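PDB 5U47: penicillin binding protein 2X from Streptococcus thermophilus, which probably acts as a transpeptidase that cross-links adjacent glycan strands of septal cell-wall peptidoglycan and is the kind of enzyme that beta-lactams acylate. Local coordinates for residues A[342-354]-A[472-484]. The protein carries 1 engineered substitution. Residues are numbered along the deposited sequence; the frame is centred on the assembly and turned at random.
With ACT (acetate ion), chain D.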
loop_
_atom_site.group_PDB
_atom_site.type_symbol
_atom_site.label_atom_id
_atom_site.label_comp_id
_atom_site.label_asym_id
_atom_site.label_seq_id
_atom_site.Cartn_x
_atom_site.Cartn_y
_atom_site.Cartn_z
ATOM N N GLY A 342 36.061 11.453 21.312
ATOM C CA GLY A 342 34.975 12.404 21.541
ATOM C C GLY A 342 35.300 13.702 20.830
ATOM O O GLY A 342 36.438 13.908 20.415
ATOM N N ARG A 343 34.305 14.573 20.675
ATOM C CA ARG A 343 34.517 15.858 20.004
ATOM C C ARG A 343 33.384 16.851 20.288
ATOM O O ARG A 343 32.248 16.460 20.590
ATOM C CB ARG A 343 34.696 15.636 18.493
ATOM C CG ARG A 343 34.771 16.900 17.633
ATOM C CD ARG A 343 35.174 16.601 16.193
ATOM N NE ARG A 343 34.420 15.482 15.612
ATOM C CZ ARG A 343 34.523 15.073 14.347
ATOM N NH1 ARG A 343 35.312 15.708 13.483
ATOM N NH2 ARG A 343 33.801 14.034 13.936
ATOM N N THR A 344 33.723 18.136 20.197
ATOM C CA THR A 344 32.781 19.222 20.407
ATOM C C THR A 344 32.171 19.571 19.057
ATOM O O THR A 344 32.890 19.749 18.074
ATOM C CB THR A 344 33.471 20.449 21.032
ATOM O OG1 THR A 344 34.065 20.065 22.271
ATOM C CG2 THR A 344 32.478 21.575 21.289
ATOM N N MET A 345 30.841 19.644 19.014
ATOM C CA MET A 345 30.113 19.931 17.786
ATOM C C MET A 345 28.964 20.888 17.964
ATOM O O MET A 345 28.379 21.001 19.030
ATOM C CB MET A 345 29.474 18.650 17.244
ATOM C CG MET A 345 30.411 17.659 16.602
ATOM S SD MET A 345 29.506 16.165 16.159
ATOM C CE MET A 345 29.245 15.441 17.779
ATOM N N SER A 346 28.640 21.542 16.862
ATOM C CA SER A 346 27.459 22.378 16.738
ATOM C C SER A 346 26.267 21.397 16.729
ATOM O O SER A 346 26.463 20.222 16.433
ATOM C CB SER A 346 27.554 23.104 15.396
ATOM O OG SER A 346 26.410 23.832 15.078
ATOM N N PHE A 347 25.054 21.835 17.070
ATOM C CA PHE A 347 23.898 20.922 17.001
ATOM C C PHE A 347 23.577 20.562 15.556
ATOM O O PHE A 347 23.107 19.451 15.277
ATOM C CB PHE A 347 22.660 21.474 17.714
ATOM C CG PHE A 347 22.722 21.342 19.210
ATOM C CD1 PHE A 347 22.417 20.129 19.820
ATOM C CD2 PHE A 347 23.091 22.412 20.006
ATOM C CE1 PHE A 347 22.473 19.988 21.197
ATOM C CE2 PHE A 347 23.156 22.278 21.389
ATOM C CZ PHE A 347 22.847 21.063 21.985
ATOM N N ALA A 348 23.842 21.498 14.640
ATOM C CA ALA A 348 23.608 21.253 13.208
ATOM C C ALA A 348 24.564 20.163 12.732
ATOM O O ALA A 348 24.181 19.265 11.962
ATOM C CB ALA A 348 23.816 22.531 12.411
ATOM N N GLN A 349 25.813 20.267 13.194
ATOM C CA GLN A 349 26.853 19.294 12.874
ATOM C C GLN A 349 26.513 17.929 13.460
ATOM O O GLN A 349 26.664 16.929 12.788
ATOM C CB GLN A 349 28.233 19.766 13.373
ATOM C CG GLN A 349 28.811 20.940 12.587
ATOM C CD GLN A 349 30.070 21.514 13.220
ATOM O OE1 GLN A 349 30.279 21.400 14.430
ATOM N NE2 GLN A 349 30.913 22.144 12.402
ATOM N N GLY A 350 26.057 17.896 14.709
ATOM C CA GLY A 350 25.647 16.645 15.341
ATOM C C GLY A 350 24.490 15.997 14.584
ATOM O O GLY A 350 24.377 14.759 14.531
ATOM N N PHE A 351 23.623 16.822 14.000
ATOM C CA PHE A 351 22.520 16.292 13.185
ATOM C C PHE A 351 23.114 15.671 11.930
ATOM O O PHE A 351 22.759 14.556 11.565
ATOM C CB PHE A 351 21.500 17.368 12.817
ATOM C CG PHE A 351 20.380 16.869 11.924
ATOM C CD1 PHE A 351 19.338 16.109 12.446
ATOM C CD2 PHE A 351 20.363 17.165 10.574
ATOM C CE1 PHE A 351 18.307 15.647 11.626
ATOM C CE2 PHE A 351 19.336 16.708 9.752
ATOM C CZ PHE A 351 18.311 15.947 10.280
ATOM N N SER A 352 24.060 16.375 11.308
ATOM C CA SER A 352 24.709 15.869 10.101
ATOM C C SER A 352 25.447 14.565 10.382
ATOM O O SER A 352 25.423 13.639 9.572
ATOM C CB SER A 352 25.661 16.921 9.513
ATOM O OG SER A 352 24.931 18.035 9.016
ATOM N N TYR A 353 26.055 14.520 11.566
ATOM C CA TYR A 353 26.851 13.408 12.049
ATOM C C TYR A 353 26.026 12.262 12.613
ATOM O O TYR A 353 26.561 11.197 12.917
ATOM C CB TYR A 353 27.784 13.974 13.143
ATOM C CG TYR A 353 28.893 13.089 13.637
ATOM C CD1 TYR A 353 30.044 12.915 12.878
ATOM C CD2 TYR A 353 28.837 12.487 14.903
ATOM C CE1 TYR A 353 31.090 12.131 13.328
ATOM C CE2 TYR A 353 29.892 11.700 15.374
ATOM C CZ TYR A 353 31.011 11.527 14.572
ATOM O OH TYR A 353 32.077 10.763 14.998
ATOM N N SER A 354 24.723 12.484 12.742
ATOM C CA SER A 354 23.802 11.522 13.331
ATOM C C SER A 354 24.237 11.183 14.773
ATOM O O SER A 354 24.313 10.021 15.162
ATOM C CB SER A 354 23.665 10.278 12.471
ATOM O OG SER A 354 22.435 9.613 12.761
ATOM N N TYR A 472 18.812 21.801 6.877
ATOM C CA TYR A 472 19.822 21.123 7.714
ATOM C C TYR A 472 20.141 19.737 7.152
ATOM O O TYR A 472 21.283 19.285 7.210
ATOM C CB TYR A 472 19.393 21.015 9.189
ATOM C CG TYR A 472 19.340 22.343 9.915
ATOM C CD1 TYR A 472 20.478 23.129 10.038
ATOM C CD2 TYR A 472 18.173 22.793 10.522
ATOM C CE1 TYR A 472 20.449 24.348 10.709
ATOM C CE2 TYR A 472 18.136 24.005 11.186
ATOM C CZ TYR A 472 19.278 24.773 11.277
ATOM O OH TYR A 472 19.244 25.971 11.942
ATOM N N MET A 473 19.134 19.085 6.582
ATOM C CA MET A 473 19.307 17.752 5.969
ATOM C C MET A 473 20.188 17.737 4.707
ATOM O O MET A 473 20.665 16.672 4.304
ATOM C CB MET A 473 17.940 17.114 5.681
ATOM C CG MET A 473 17.222 16.620 6.924
ATOM S SD MET A 473 15.497 16.158 6.629
ATOM C CE MET A 473 15.692 14.614 5.749
ATOM N N ILE A 474 20.401 18.887 4.069
ATOM C CA ILE A 474 21.312 18.948 2.916
ATOM C C ILE A 474 22.736 18.617 3.391
ATOM O O ILE A 474 23.482 17.869 2.727
ATOM C CB ILE A 474 21.306 20.340 2.234
ATOM C CG1 ILE A 474 19.955 20.608 1.545
ATOM C CG2 ILE A 474 22.452 20.469 1.228
ATOM C CD1 ILE A 474 19.804 22.018 1.013
ATOM N N SER A 475 23.101 19.164 4.548
ATOM C CA SER A 475 24.445 18.965 5.106
ATOM C C SER A 475 24.766 17.527 5.457
ATOM O O SER A 475 25.930 17.143 5.465
ATOM C CB SER A 475 24.696 19.884 6.310
ATOM O OG SER A 475 24.626 21.233 5.904
ATOM N N VAL A 476 23.751 16.727 5.758
ATOM C CA VAL A 476 23.992 15.310 6.004
ATOM C C VAL A 476 24.743 14.735 4.796
ATOM O O VAL A 476 25.607 13.876 4.941
ATOM C CB VAL A 476 22.664 14.544 6.196
ATOM C CG1 VAL A 476 22.918 13.045 6.255
ATOM C CG2 VAL A 476 21.955 15.021 7.453
ATOM N N GLY A 477 24.379 15.213 3.604
ATOM C CA GLY A 477 24.996 14.782 2.364
ATOM C C GLY A 477 26.221 15.584 1.923
ATOM O O GLY A 477 27.161 15.003 1.354
ATOM N N THR A 478 26.243 16.891 2.219
ATOM C CA THR A 478 27.303 17.783 1.720
ATOM C C THR A 478 28.492 18.137 2.636
ATOM O O THR A 478 29.534 18.562 2.130
ATOM C CB THR A 478 26.694 19.129 1.266
ATOM O OG1 THR A 478 26.082 19.796 2.380
ATOM C CG2 THR A 478 25.673 18.905 0.163
ATOM N N ASP A 479 28.344 17.953 3.947
ATOM C CA ASP A 479 29.392 18.316 4.904
ATOM C C ASP A 479 30.563 17.306 4.872
ATOM O O ASP A 479 30.428 16.192 5.384
ATOM C CB ASP A 479 28.785 18.428 6.305
ATOM C CG ASP A 479 29.729 19.078 7.313
ATOM O OD1 ASP A 479 30.958 18.869 7.221
ATOM O OD2 ASP A 479 29.221 19.788 8.213
ATOM N N PRO A 480 31.722 17.702 4.295
ATOM C CA PRO A 480 32.823 16.740 4.188
ATOM C C PRO A 480 33.405 16.259 5.505
ATOM O O PRO A 480 34.062 15.224 5.534
ATOM C CB PRO A 480 33.898 17.509 3.385
ATOM C CG PRO A 480 33.145 18.612 2.724
ATOM C CD PRO A 480 32.115 19.002 3.735
ATOM N N GLU A 481 33.167 16.990 6.582
ATOM C CA GLU A 481 33.715 16.601 7.862
ATOM C C GLU A 481 32.709 15.790 8.680
ATOM O O GLU A 481 33.051 14.736 9.225
ATOM C CB GLU A 481 34.139 17.854 8.628
ATOM C CG GLU A 481 34.900 17.595 9.922
ATOM C CD GLU A 481 36.227 16.883 9.717
ATOM O OE1 GLU A 481 36.878 17.070 8.659
ATOM O OE2 GLU A 481 36.629 16.146 10.636
ATOM N N PHE A 482 31.469 16.274 8.735
ATOM C CA PHE A 482 30.442 15.685 9.590
ATOM C C PHE A 482 29.344 14.881 8.935
ATOM O O PHE A 482 28.770 14.036 9.597
ATOM C CB PHE A 482 29.795 16.792 10.449
ATOM C CG PHE A 482 30.771 17.477 11.363
ATOM C CD1 PHE A 482 31.154 16.877 12.555
ATOM C CD2 PHE A 482 31.327 18.706 11.023
ATOM C CE1 PHE A 482 32.072 17.484 13.396
ATOM C CE2 PHE A 482 32.252 19.322 11.867
ATOM C CZ PHE A 482 32.619 18.711 13.054
ATOM N N GLY A 483 29.061 15.119 7.656
ATOM C CA GLY A 483 27.954 14.438 6.981
ATOM C C GLY A 483 28.124 12.939 6.836
ATOM O O GLY A 483 29.089 12.475 6.226
ATOM N N THR A 484 27.176 12.179 7.382
ATOM C CA THR A 484 27.220 10.722 7.308
ATOM C C THR A 484 26.951 10.204 5.904
ATOM O O THR A 484 27.235 9.048 5.614
ATOM C CB THR A 484 26.191 10.079 8.250
ATOM O OG1 THR A 484 24.890 10.617 7.968
ATOM C CG2 THR A 484 26.567 10.354 9.691
HETATM C C ACT D . 28.106 21.895 4.399
HETATM O O ACT D . 27.019 21.968 5.006
HETATM O OXT ACT D . 28.168 21.537 3.202
HETATM C CH3 ACT D . 29.370 22.264 5.129
HETATM O O HOH W 1 22.749 20.011 9.664
HETATM O O HOH W 2 26.770 20.049 9.208
HETATM O O HOH W 3 23.094 12.212 9.541
#
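In the transpeptidase domain, the short helix 347-352 that leads into S354 packs against the end of helix 463-478 and the loop 479-484 that follows it. The local helix axes approach to 8.6 Å at a crossing angle of -58°, and the F482 ring, the largest contributor to the contact, packs against Q349, M345 and R343. Q349 lies over one face of the ring, CB 4.0 Å from the centroid in a CH-pi contact; the amide, inclined to the ring, follows, NE2 3.2 Å from F482 CE2. Q349 OE1 takes the backbone N-H of S346, a nearly straight bond (174°) that pins the amide. M345 adds an oblique Met-aromatic contact, while F482 CE1 sits over the guanidinium face of R343, the two planes well tilted; R343 NH1 forms a salt bridge to E481 OE2, although its hydrogen bond is weak. D479 OD1 accepts the backbone N-H groups of E481 (an Asx turn) and F482, shaping the loop that carries the phenyl group.

Toward helix 463-478, F351 CE2 meets M473 CG edge-on at 3.5 Å; F351 holds its CG anti to the backbone N (chi1 177°), carrying the ring to M473 and V476. Small S352 admits the closest backbone approach, and its hydroxyl joins two waters: one also bonds A348 O and Y472 O, the other D479 OD2. At the far end T484 N donates to S352 O (3.2 Å) from above the carbonyl plane, and a third water links that oxygen to T484 OG1, which also bonds S506 OG. The bond ties the chain just before S354, whose OG bonds K298 and K505, consistent with the SxN serine beside the SxxK and KSG motifs of a penicillin-binding protein active site.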